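Local coordinates for protein beta-N-acetylhexosaminidase (Streptomyces plicatus, PDB 1JAK) that hydrolyses terminal beta-linked N-acetylhexosamine residues from glycans as a family 20 glycoside hydrolase, probably by substrate-assisted catalysis in a TIM-barrel active site, at residues L119-Q124 with R185-K190; V247-D252 with G303-L308; A375-V380 with G430-A435. All coordinates share one frame; numbering follows the deposited sequence.

Interaction 1: L119-Q124 with R185-K190; sequences LFHGVQ and RYKYNK
The join between the N-terminal family 20 domain and the catalytic TIM barrel is made here by a helix and a loop: H121 and Q124, on helix 116-129 of the first domain, meet K187 and R185 in the loop that leads from helix 173-184 of the barrel into strand 190-194. K187 does most of the reaching. Its CG sits beside the backbone N (chi1 -56°), the chain then runs extended as far as CE, and only the last torsion (chi4 74°) bends, turning NZ aside, so that the aliphatic part crosses H121 at a slant and the ammonium end arrives over the helix backbone. CE of K187 lies 3.9 Å from CB of H121 and 3.3 Å from O of H121, a contact through carbon rather than a hydrogen bond. The amine itself is taken by the hydroxyl of T125, one residue beyond the helical segment. Further back along the lysine, CG lies 4.1 Å from CD2 of H121, oblique to the imidazole. That ring is held at both nitrogens: ND1 bonds to the carbonyl of E98, while NE2 meets a water lying in the ring plane, and the same water donates to O of Y188. At the other end of the interface Q124 folds back at chi2 (-50°), which brings OE1 to 3.4 Å from CA of R185. The amide has its polar partners elsewhere in its own domain, R127 at OE1 and the hydroxyl of Y63 at NE2, and its NE2 also lies over one face of F120, toward the rim. No direct hydrogen bond crosses between the segments; water does that work, and a second molecule bridges the two backbones by donating to O of Q124 and to O of R185, each at 2.7 Å.

Interaction 2: V247-D252 with G303-L308; sequences VVPEID and GELAAL
L305 points its forked end at the strand and meets two side chains with different geometry, P249 slantwise and I251 in antiparallel passage. Its CG stands opposite the backbone N (chi1 -178°), which carries both methyls away from the helix backbone and down onto residues 249 and 251. Against the proline, the fork lies on the CB-CG side of the pyrrolidine ring: CD1 of L305 is 3.9 Å from CB of P249, and CD2 of L305 is equally 3.9 Å from CG of P249. CD2 also serves the second partner. I251 turns CG1 to the side of its own backbone N (chi1 -68°), and this methylene comes to 3.5 Å from CD2 of L305, closer than carbon atoms usually pack. Such pairing of a strand with a helix on its outer side belongs to the (beta/alpha)8 barrel, where 246-250 is a strand of the parallel sheet and helix 292-307 covers it from outside. P249 and I251 face that helix, whereas E250 between them points away from it and binds H192, H194 and the indole NH of W350, a residue of the inhibitor pocket. The apolar layer continues around the leucine and proline: L314 on strand 313-315 touches both, Y233 of helix 230-242 adds to the cover of P249, and W201 packs on I251.

Interaction 3: A375-V380 with G430-A435; sequences AEKAEV and GYLPGA
L432 spreads its two methyls over successive turns of helix 374-385, one on K377 and the other on V380. CD2 of the leucine lies 3.6 Å from CG1 of V380, the two side chains meeting at about a right angle; CD1 of L432 rests 3.9 Å from CB of K377, against the root of the lysine chain rather than its charged end. The leucine reaches both because its CG is set opposite the backbone N (chi1 -167°), which brings the fork in to the helix although the side chain does not set out toward it. V380 offers the branch CG1, likewise opposite its own backbone N. Beyond the leucine the lysine continues fully extended, passing P433, where CD of K377 and CD of P433 are 4.2 Å apart at the more exposed margin of the contact. The ammonium group is anchored outside the two segments by the carbonyl of D370. A water 3.1 Å from NZ of K377 also accepts from it, and the same water makes a weak, long bond to O of Y431, a loose link from helix to loop.

A second shell surrounds these partners. In the loop, L432 to A435 form a type II beta turn closed by the bond from N of A435 to O of L432, at 3.0 Å; G434 occupies its third position with the positive phi (78°) customary there. Beneath the helix and loop, Y366 on strand 363-366 touches K377, V380 and L432, and L390 on strand 389-392 touches the leucine. The contact thus packs an outer barrel helix against the loop leading into strand 440-447, over two neighbouring parallel strands, a peripheral layer of the (beta/alpha)8 catalytic barrel.

Interactions 1 and 2 are buried, whereas interaction 3 is only partly so and lies farthest from the centre of the chain. Interaction 1 joins two domains and mixes aliphatic contact with bridging waters; interactions 2 and 3 both lie inside the catalytic barrel and rest on leucine methyls. They differ in partner: 303-308 packs directly on a barrel strand, in an entirely apolar contact, while 375-380 meets a loop, with a lysine's aliphatic chain in its middle, a proline at its margin and a weak water link. Strands 190-194 and 246-250 are neighbours in the barrel sheet, which brings 185-190 and 247-252 close, nearest atoms about 5 Å apart, though interactions 1 and 2 do not touch.

Interaction 1: L119-Q124 with R185-K190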
loop_
_atom_site.group_PDB
_atom_site.type_symbol
_atom_site.label_atom_id
_atom_site.label_comp_id
_atom_site.label_asym_id
_atom_site.label_seq_id
_atom_site.Cartn_x
_atom_site.Cartn_y
_atom_site.Cartn_z
ATOM N N LEU A 119 -1.610 -4.472 17.950
ATOM C CA LEU A 119 -1.441 -5.909 18.137
ATOM C C LEU A 119 -1.152 -6.538 16.777
ATOM O O LEU A 119 -0.296 -7.410 16.650
ATOM C CB LEU A 119 -2.715 -6.528 18.719
ATOM C CG LEU A 119 -3.131 -6.085 20.122
ATOM C CD1 LEU A 119 -4.413 -6.798 20.519
ATOM C CD2 LEU A 119 -2.017 -6.399 21.112
ATOM N N PHE A 120 -1.882 -6.085 15.763
ATOM C CA PHE A 120 -1.726 -6.596 14.405
ATOM C C PHE A 120 -0.300 -6.363 13.908
ATOM O O PHE A 120 0.321 -7.249 13.321
ATOM C CB PHE A 120 -2.729 -5.904 13.478
ATOM C CG PHE A 120 -2.823 -6.522 12.113
ATOM C CD1 PHE A 120 -3.568 -7.679 11.907
ATOM C CD2 PHE A 120 -2.172 -5.942 11.027
ATOM C CE1 PHE A 120 -3.665 -8.249 10.641
ATOM C CE2 PHE A 120 -2.261 -6.505 9.754
ATOM C CZ PHE A 120 -3.011 -7.659 9.559
ATOM N N HIS A 121 0.222 -5.166 14.144
ATOM C CA HIS A 121 1.581 -4.850 13.728
ATOM C C HIS A 121 2.576 -5.708 14.504
ATOM O O HIS A 121 3.594 -6.131 13.959
ATOM C CB HIS A 121 1.846 -3.359 13.934
ATOM C CG HIS A 121 1.026 -2.484 13.037
ATOM N ND1 HIS A 121 0.696 -1.185 13.356
ATOM C CD2 HIS A 121 0.462 -2.729 11.829
ATOM C CE1 HIS A 121 -0.040 -0.669 12.387
ATOM N NE2 HIS A 121 -0.197 -1.585 11.448
ATOM N N GLY A 122 2.274 -5.974 15.773
ATOM C CA GLY A 122 3.157 -6.812 16.570
ATOM C C GLY A 122 3.221 -8.203 15.963
ATOM O O GLY A 122 4.267 -8.856 15.966
ATOM N N VAL A 123 2.087 -8.659 15.443
ATOM C CA VAL A 123 2.009 -9.969 14.807
ATOM C C VAL A 123 2.894 -10.001 13.563
ATOM O O VAL A 123 3.563 -10.995 13.300
ATOM C CB VAL A 123 0.546 -10.316 14.422
ATOM C CG1 VAL A 123 0.513 -11.486 13.441
ATOM C CG2 VAL A 123 -0.242 -10.678 15.678
ATOM N N GLN A 124 2.911 -8.909 12.802
ATOM C CA GLN A 124 3.734 -8.859 11.600
ATOM C C GLN A 124 5.214 -8.996 11.959
ATOM O O GLN A 124 6.004 -9.529 11.188
ATOM C CB GLN A 124 3.502 -7.551 10.838
ATOM C CG GLN A 124 2.058 -7.333 10.387
ATOM C CD GLN A 124 1.472 -8.539 9.666
ATOM O OE1 GLN A 124 2.169 -9.240 8.932
ATOM N NE2 GLN A 124 0.180 -8.775 9.863
ATOM N N ARG A 185 2.296 -7.515 5.476
ATOM C CA ARG A 185 3.511 -8.012 6.116
ATOM C C ARG A 185 4.430 -6.911 6.615
ATOM O O ARG A 185 5.162 -7.102 7.584
ATOM C CB ARG A 185 4.328 -8.863 5.137
ATOM C CG ARG A 185 3.730 -10.210 4.776
ATOM C CD ARG A 185 4.500 -10.827 3.609
ATOM N NE ARG A 185 3.990 -12.151 3.263
ATOM C CZ ARG A 185 4.411 -13.285 3.815
ATOM N NH1 ARG A 185 5.365 -13.267 4.739
ATOM N NH2 ARG A 185 3.863 -14.441 3.457
ATOM N N TYR A 186 4.386 -5.758 5.958
ATOM C CA TYR A 186 5.296 -4.675 6.299
ATOM C C TYR A 186 4.709 -3.441 6.975
ATOM O O TYR A 186 5.288 -2.356 6.931
ATOM C CB TYR A 186 6.079 -4.310 5.035
ATOM C CG TYR A 186 6.659 -5.554 4.399
ATOM C CD1 TYR A 186 7.656 -6.288 5.045
ATOM C CD2 TYR A 186 6.120 -6.075 3.222
ATOM C CE1 TYR A 186 8.093 -7.513 4.543
ATOM C CE2 TYR A 186 6.551 -7.305 2.711
ATOM C CZ TYR A 186 7.534 -8.018 3.380
ATOM O OH TYR A 186 7.937 -9.249 2.910
ATOM N N LYS A 187 3.553 -3.626 7.599
ATOM C CA LYS A 187 2.893 -2.571 8.348
ATOM C C LYS A 187 2.363 -1.373 7.563
ATOM O O LYS A 187 2.210 -0.286 8.116
ATOM C CB LYS A 187 3.819 -2.100 9.484
ATOM C CG LYS A 187 4.269 -3.240 10.414
ATOM C CD LYS A 187 5.062 -2.717 11.611
ATOM C CE LYS A 187 5.496 -3.842 12.560
ATOM N NZ LYS A 187 6.609 -4.676 12.012
ATOM N N TYR A 188 2.095 -1.563 6.274
ATOM C CA TYR A 188 1.502 -0.493 5.477
ATOM C C TYR A 188 0.129 -0.323 6.118
ATOM O O TYR A 188 -0.421 -1.295 6.641
ATOM C CB TYR A 188 1.316 -0.940 4.024
ATOM C CG TYR A 188 2.542 -0.804 3.157
ATOM C CD1 TYR A 188 2.883 0.427 2.591
ATOM C CD2 TYR A 188 3.356 -1.905 2.885
ATOM C CE1 TYR A 188 4.005 0.555 1.772
ATOM C CE2 TYR A 188 4.480 -1.787 2.068
ATOM C CZ TYR A 188 4.797 -0.552 1.513
ATOM O OH TYR A 188 5.896 -0.425 0.694
ATOM N N ASN A 189 -0.436 0.882 6.089
ATOM C CA ASN A 189 -1.752 1.075 6.688
ATOM C C ASN A 189 -2.790 1.676 5.747
ATOM O O ASN A 189 -3.930 1.932 6.142
ATOM C CB ASN A 189 -1.645 1.905 7.978
ATOM C CG ASN A 189 -1.164 3.325 7.739
ATOM O OD1 ASN A 189 -0.894 3.735 6.606
ATOM N ND2 ASN A 189 -1.059 4.090 8.820
ATOM N N LYS A 190 -2.402 1.894 4.494
ATOM C CA LYS A 190 -3.332 2.428 3.518
ATOM C C LYS A 190 -3.167 1.698 2.197
ATOM O O LYS A 190 -2.053 1.342 1.814
ATOM C CB LYS A 190 -3.117 3.936 3.350
ATOM C CG LYS A 190 -3.566 4.709 4.591
ATOM C CD LYS A 190 -3.184 6.167 4.557
ATOM C CE LYS A 190 -3.741 6.903 5.773
ATOM N NZ LYS A 190 -3.159 6.451 7.074
HETATM O O HOH W 1 -1.625 -1.185 9.214
HETATM O O HOH W 2 5.857 -9.576 8.507
#

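Interaction 2: V247-D252 with G303-L308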
loop_
_atom_site.group_PDB
_atom_site.type_symbol
_atom_site.label_atom_id
_atom_site.label_comp_id
_atom_site.label_asym_id
_atom_site.label_seq_id
_atom_site.Cartn_x
_atom_site.Cartn_y
_atom_site.Cartn_z
ATOM N N VAL A 247 -8.691 1.891 2.847
ATOM C CA VAL A 247 -8.735 1.967 1.389
ATOM C C VAL A 247 -8.944 3.391 0.898
ATOM O O VAL A 247 -9.879 4.074 1.316
ATOM C CB VAL A 247 -9.852 1.063 0.812
ATOM C CG1 VAL A 247 -9.946 1.239 -0.703
ATOM C CG2 VAL A 247 -9.555 -0.397 1.145
ATOM N N VAL A 248 -8.046 3.824 0.018
ATOM C CA VAL A 248 -8.090 5.148 -0.586
ATOM C C VAL A 248 -8.386 4.921 -2.065
ATOM O O VAL A 248 -7.495 4.571 -2.843
ATOM C CB VAL A 248 -6.737 5.872 -0.441
ATOM C CG1 VAL A 248 -6.800 7.240 -1.109
ATOM C CG2 VAL A 248 -6.391 6.022 1.035
ATOM N N PRO A 249 -9.651 5.093 -2.469
ATOM C CA PRO A 249 -10.019 4.890 -3.870
ATOM C C PRO A 249 -9.671 6.098 -4.722
ATOM O O PRO A 249 -9.712 7.229 -4.243
ATOM C CB PRO A 249 -11.521 4.675 -3.791
ATOM C CG PRO A 249 -11.907 5.682 -2.734
ATOM C CD PRO A 249 -10.834 5.468 -1.669
ATOM N N GLU A 250 -9.328 5.852 -5.981
ATOM C CA GLU A 250 -9.007 6.938 -6.898
ATOM C C GLU A 250 -9.789 6.837 -8.197
ATOM O O GLU A 250 -9.839 5.777 -8.826
ATOM C CB GLU A 250 -7.511 6.956 -7.259
ATOM C CG GLU A 250 -7.122 8.149 -8.167
ATOM C CD GLU A 250 -5.746 8.012 -8.808
ATOM O OE1 GLU A 250 -4.937 7.190 -8.333
ATOM O OE2 GLU A 250 -5.468 8.745 -9.788
ATOM N N ILE A 251 -10.416 7.948 -8.572
ATOM C CA ILE A 251 -11.120 8.073 -9.841
ATOM C C ILE A 251 -10.358 9.252 -10.438
ATOM O O ILE A 251 -10.534 10.400 -10.021
ATOM C CB ILE A 251 -12.605 8.440 -9.672
ATOM C CG1 ILE A 251 -13.360 7.268 -9.037
ATOM C CG2 ILE A 251 -13.208 8.779 -11.038
ATOM C CD1 ILE A 251 -13.330 5.994 -9.859
ATOM N N ASP A 252 -9.482 8.956 -11.392
ATOM C CA ASP A 252 -8.641 9.978 -12.008
ATOM C C ASP A 252 -9.404 10.961 -12.896
ATOM O O ASP A 252 -10.211 10.558 -13.731
ATOM C CB ASP A 252 -7.540 9.294 -12.828
ATOM C CG ASP A 252 -6.261 10.106 -12.887
ATOM O OD1 ASP A 252 -6.326 11.344 -12.733
ATOM O OD2 ASP A 252 -5.185 9.501 -13.103
ATOM N N GLY A 303 -20.047 10.926 -5.512
ATOM C CA GLY A 303 -21.058 10.665 -4.501
ATOM C C GLY A 303 -21.233 9.178 -4.249
ATOM O O GLY A 303 -21.298 8.735 -3.097
ATOM N N GLU A 304 -21.309 8.399 -5.324
ATOM C CA GLU A 304 -21.483 6.960 -5.187
ATOM C C GLU A 304 -20.242 6.296 -4.605
ATOM O O GLU A 304 -20.347 5.345 -3.829
ATOM C CB GLU A 304 -21.847 6.327 -6.538
ATOM C CG GLU A 304 -23.288 6.613 -6.967
ATOM C CD GLU A 304 -23.785 5.698 -8.073
ATOM O OE1 GLU A 304 -23.453 4.493 -8.048
ATOM O OE2 GLU A 304 -24.529 6.176 -8.956
ATOM N N LEU A 305 -19.067 6.799 -4.967
ATOM C CA LEU A 305 -17.828 6.227 -4.453
ATOM C C LEU A 305 -17.671 6.541 -2.968
ATOM O O LEU A 305 -17.260 5.687 -2.185
ATOM C CB LEU A 305 -16.623 6.767 -5.230
ATOM C CG LEU A 305 -15.247 6.222 -4.827
ATOM C CD1 LEU A 305 -15.213 4.702 -4.979
ATOM C CD2 LEU A 305 -14.175 6.870 -5.693
ATOM N N ALA A 306 -18.011 7.766 -2.576
ATOM C CA ALA A 306 -17.895 8.164 -1.178
ATOM C C ALA A 306 -18.778 7.291 -0.289
ATOM O O ALA A 306 -18.402 6.953 0.834
ATOM C CB ALA A 306 -18.280 9.632 -1.018
ATOM N N ALA A 307 -19.948 6.926 -0.802
ATOM C CA ALA A 307 -20.890 6.098 -0.058
ATOM C C ALA A 307 -20.326 4.715 0.255
ATOM O O ALA A 307 -20.706 4.094 1.246
ATOM C CB ALA A 307 -22.192 5.961 -0.841
ATOM N N LEU A 308 -19.413 4.241 -0.587
ATOM C CA LEU A 308 -18.805 2.923 -0.408
ATOM C C LEU A 308 -17.464 3.009 0.311
ATOM O O LEU A 308 -16.823 1.990 0.567
ATOM C CB LEU A 308 -18.578 2.273 -1.776
ATOM C CG LEU A 308 -19.793 2.086 -2.685
ATOM C CD1 LEU A 308 -19.321 1.744 -4.086
ATOM C CD2 LEU A 308 -20.696 0.993 -2.130
#

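Interaction 3: A375-V380 with G430-A435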
loop_
_atom_site.group_PDB
_atom_site.type_symbol
_atom_site.label_atom_id
_atom_site.label_comp_id
_atom_site.label_asym_id
_atom_site.label_seq_id
_atom_site.Cartn_x
_atom_site.Cartn_y
_atom_site.Cartn_z
ATOM N N ALA A 375 11.253 24.488 -10.598
ATOM C CA ALA A 375 9.981 25.199 -10.550
ATOM C C ALA A 375 8.871 24.272 -10.071
ATOM O O ALA A 375 7.997 24.676 -9.302
ATOM C CB ALA A 375 9.633 25.760 -11.922
ATOM N N GLU A 376 8.912 23.028 -10.534
ATOM C CA GLU A 376 7.908 22.040 -10.151
ATOM C C GLU A 376 8.070 21.636 -8.691
ATOM O O GLU A 376 7.086 21.528 -7.960
ATOM C CB GLU A 376 8.017 20.805 -11.047
ATOM C CG GLU A 376 6.861 19.830 -10.888
ATOM C CD GLU A 376 6.855 18.757 -11.960
ATOM O OE1 GLU A 376 7.381 19.016 -13.066
ATOM O OE2 GLU A 376 6.311 17.662 -11.705
ATOM N N LYS A 377 9.310 21.399 -8.268
ATOM C CA LYS A 377 9.559 21.019 -6.883
ATOM C C LYS A 377 9.100 22.154 -5.975
ATOM O O LYS A 377 8.501 21.924 -4.926
ATOM C CB LYS A 377 11.047 20.757 -6.647
ATOM C CG LYS A 377 11.618 19.595 -7.439
ATOM C CD LYS A 377 13.064 19.329 -7.048
ATOM C CE LYS A 377 13.658 18.185 -7.852
ATOM N NZ LYS A 377 15.071 17.904 -7.466
ATOM N N ALA A 378 9.383 23.382 -6.396
ATOM C CA ALA A 378 9.015 24.566 -5.626
ATOM C C ALA A 378 7.510 24.695 -5.440
ATOM O O ALA A 378 7.034 25.042 -4.358
ATOM C CB ALA A 378 9.562 25.814 -6.308
ATOM N N GLU A 379 6.759 24.428 -6.501
ATOM C CA GLU A 379 5.310 24.525 -6.432
ATOM C C GLU A 379 4.756 23.581 -5.367
ATOM O O GLU A 379 3.824 23.927 -4.642
ATOM C CB GLU A 379 4.707 24.187 -7.793
ATOM C CG GLU A 379 3.241 24.516 -7.918
ATOM C CD GLU A 379 2.755 24.366 -9.341
ATOM O OE1 GLU A 379 2.685 23.219 -9.825
ATOM O OE2 GLU A 379 2.457 25.399 -9.979
ATOM N N VAL A 380 5.336 22.391 -5.277
ATOM C CA VAL A 380 4.888 21.410 -4.295
ATOM C C VAL A 380 5.332 21.808 -2.889
ATOM O O VAL A 380 4.561 21.693 -1.934
ATOM C CB VAL A 380 5.421 20.005 -4.639
ATOM C CG1 VAL A 380 4.954 18.995 -3.597
ATOM C CG2 VAL A 380 4.925 19.599 -6.026
ATOM N N GLY A 430 13.927 15.086 4.490
ATOM C CA GLY A 430 14.756 16.072 3.815
ATOM C C GLY A 430 14.854 15.805 2.327
ATOM O O GLY A 430 15.842 16.157 1.680
ATOM N N TYR A 431 13.810 15.194 1.782
ATOM C CA TYR A 431 13.774 14.845 0.371
ATOM C C TYR A 431 13.486 16.001 -0.588
ATOM O O TYR A 431 14.287 16.290 -1.479
ATOM C CB TYR A 431 12.740 13.741 0.144
ATOM C CG TYR A 431 12.577 13.388 -1.313
ATOM C CD1 TYR A 431 13.541 12.633 -1.977
ATOM C CD2 TYR A 431 11.490 13.863 -2.043
ATOM C CE1 TYR A 431 13.429 12.360 -3.337
ATOM C CE2 TYR A 431 11.369 13.600 -3.402
ATOM C CZ TYR A 431 12.344 12.851 -4.040
ATOM O OH TYR A 431 12.239 12.614 -5.388
ATOM N N LEU A 432 12.339 16.649 -0.418
ATOM C CA LEU A 432 11.957 17.751 -1.297
ATOM C C LEU A 432 12.538 19.068 -0.791
ATOM O O LEU A 432 12.183 19.540 0.288
ATOM C CB LEU A 432 10.431 17.850 -1.381
ATOM C CG LEU A 432 9.856 18.747 -2.480
ATOM C CD1 LEU A 432 10.212 18.168 -3.848
ATOM C CD2 LEU A 432 8.346 18.845 -2.327
ATOM N N PRO A 433 13.439 19.680 -1.574
ATOM C CA PRO A 433 14.071 20.948 -1.194
ATOM C C PRO A 433 13.080 22.020 -0.757
ATOM O O PRO A 433 12.109 22.303 -1.456
ATOM C CB PRO A 433 14.826 21.350 -2.461
ATOM C CG PRO A 433 15.179 20.037 -3.070
ATOM C CD PRO A 433 13.897 19.251 -2.908
ATOM N N GLY A 434 13.333 22.606 0.408
ATOM C CA GLY A 434 12.477 23.663 0.916
ATOM C C GLY A 434 11.157 23.253 1.537
ATOM O O GLY A 434 10.436 24.097 2.065
ATOM N N ALA A 435 10.825 21.966 1.486
ATOM C CA ALA A 435 9.569 21.504 2.059
ATOM C C ALA A 435 9.700 21.267 3.562
ATOM O O ALA A 435 10.626 20.592 4.014
ATOM C CB ALA A 435 9.117 20.216 1.362
HETATM O O HOH W 3 13.952 16.427 -4.938
#